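Fiber protein (Duck adenovirus 1, PDB 6ITX) attaches the virion to host cells as the trimeric fibre of the adenovirus capsid, its C-terminal head probably carrying the receptor-binding surface. Local coordinates at residues 129-133 against 134-138. Numbering follows the deposited sequence.
Sequences TSVGG and LVHGT. With GLN (glutamine), chain G.
The side chain of Thr129 lies against the base of His136 on the neighbouring strand, with OG1 3.7 Å from His136 CB and closer still to the backbone of that residue. With OG1 placed between its own backbone N and carbonyl carbon (chi1 76°), the hydroxyl donates to His136 O at 2.9 Å, in the carbonyl plane and on a lone pair. Thr129 N reaches the same oxygen at 2.8 Å, tilted from that plane, so two donors of one residue grip His136 O. The return bond from His136 N to Thr129 O completes this antiparallel hydrogen-bonded pair. A hydrogen bond between ND1 and Thr297 OG1 holds the imidazole ring.

Ser130 and Val135 form the next, non-hydrogen-bonded pair and project to the opposite face, where both meet Phe196. A type I' turn from Val131 to Leu134 then closes a beta hairpin with a two-residue loop. Its backbone bonds run from Val131 N to Leu134 O at 2.9 Å and, longer, from Leu134 N to Val131 O at 3.2 Å. Gly132 and Gly133 supply the positive phi angles of the turn, and Gly133 O accepts a weak bond from NE2 of the bound glutamine.

The face bearing Val131 and His136 looks into the trimer, where Val131 packs on Val131 of the second subunit and His136 rings of neighbouring subunits meet edge-to-face. Within the sheet, this hairpin of strands 118-131 and 134-144 is flanked by strand 95-100 on one edge and strand 288-299 on the other.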
loop_
_atom_site.group_PDB
_atom_site.type_symbol
_atom_site.label_atom_id
_atom_site.label_comp_id
_atom_site.label_asym_id
_atom_site.label_seq_id
_atom_site.Cartn_x
_atom_site.Cartn_y
_atom_site.Cartn_z
ATOM N N THR A 129 13.012 -5.953 0.917
ATOM C CA THR A 129 13.234 -6.356 2.294
ATOM C C THR A 129 12.275 -7.476 2.665
ATOM O O THR A 129 11.099 -7.447 2.303
ATOM C CB THR A 129 13.043 -5.189 3.265
ATOM O OG1 THR A 129 11.643 -4.923 3.432
ATOM C CG2 THR A 129 13.758 -3.953 2.758
ATOM N N SER A 130 12.777 -8.459 3.384
ATOM C CA SER A 130 11.962 -9.535 3.915
ATOM C C SER A 130 11.885 -9.335 5.417
ATOM O O SER A 130 12.912 -9.395 6.099
ATOM C CB SER A 130 12.558 -10.900 3.582
ATOM O OG SER A 130 11.898 -11.930 4.312
ATOM N N VAL A 131 10.682 -9.089 5.930
ATOM C CA VAL A 131 10.497 -8.880 7.357
ATOM C C VAL A 131 9.277 -9.665 7.803
ATOM O O VAL A 131 8.171 -9.429 7.314
ATOM C CB VAL A 131 10.394 -7.381 7.729
ATOM C CG1 VAL A 131 9.462 -6.666 6.811
ATOM C CG2 VAL A 131 9.979 -7.197 9.207
ATOM N N GLY A 132 9.488 -10.621 8.706
ATOM C CA GLY A 132 8.419 -11.404 9.293
ATOM C C GLY A 132 7.730 -12.322 8.317
ATOM O O GLY A 132 6.589 -12.730 8.556
ATOM N N GLY A 133 8.390 -12.664 7.217
ATOM C CA GLY A 133 7.802 -13.525 6.223
ATOM C C GLY A 133 7.069 -12.795 5.132
ATOM O O GLY A 133 6.623 -13.435 4.170
ATOM N N LEU A 134 6.899 -11.485 5.267
ATOM C CA LEU A 134 6.359 -10.648 4.212
ATOM C C LEU A 134 7.523 -9.981 3.513
ATOM O O LEU A 134 8.499 -9.595 4.159
ATOM C CB LEU A 134 5.411 -9.582 4.773
ATOM C CG LEU A 134 4.080 -10.022 5.388
ATOM C CD1 LEU A 134 3.211 -8.806 5.674
ATOM C CD2 LEU A 134 3.351 -11.027 4.498
ATOM N N VAL A 135 7.433 -9.862 2.201
ATOM C CA VAL A 135 8.392 -9.068 1.446
ATOM C C VAL A 135 7.792 -7.683 1.261
ATOM O O VAL A 135 6.638 -7.547 0.839
ATOM C CB VAL A 135 8.713 -9.722 0.090
ATOM C CG1 VAL A 135 9.473 -8.761 -0.797
ATOM C CG2 VAL A 135 9.489 -10.998 0.283
ATOM N N HIS A 136 8.551 -6.660 1.620
ATOM C CA HIS A 136 8.201 -5.285 1.303
ATOM C C HIS A 136 9.295 -4.753 0.395
ATOM O O HIS A 136 10.471 -4.740 0.775
ATOM C CB HIS A 136 8.072 -4.427 2.565
ATOM C CG HIS A 136 7.153 -5.005 3.591
ATOM N ND1 HIS A 136 5.839 -5.331 3.320
ATOM C CD2 HIS A 136 7.358 -5.323 4.890
ATOM C CE1 HIS A 136 5.276 -5.823 4.409
ATOM N NE2 HIS A 136 6.179 -5.837 5.374
ATOM N N GLY A 137 8.916 -4.336 -0.811
ATOM C CA GLY A 137 9.888 -3.872 -1.775
ATOM C C GLY A 137 9.423 -2.619 -2.490
ATOM O O GLY A 137 8.274 -2.174 -2.345
ATOM N N THR A 138 10.353 -2.036 -3.253
ATOM C CA THR A 138 10.038 -1.008 -4.232
ATOM C C THR A 138 10.615 -1.426 -5.576
ATOM O O THR A 138 11.639 -2.110 -5.641
ATOM C CB THR A 138 10.585 0.386 -3.840
ATOM O OG1 THR A 138 12.015 0.360 -3.816
ATOM C CG2 THR A 138 10.084 0.812 -2.479
HETATM N N GLN G . 9.055 -20.445 4.650
HETATM C CA GLN G . 8.530 -20.081 5.959
HETATM C C GLN G . 8.582 -21.299 6.906
HETATM O O GLN G . 9.571 -22.051 6.954
HETATM C CB GLN G . 7.081 -19.541 5.845
HETATM C CG GLN G . 6.913 -18.063 5.358
HETATM C CD GLN G . 5.574 -17.417 5.768
HETATM O OE1 GLN G . 4.802 -17.983 6.551
HETATM N NE2 GLN G . 5.308 -16.220 5.247
#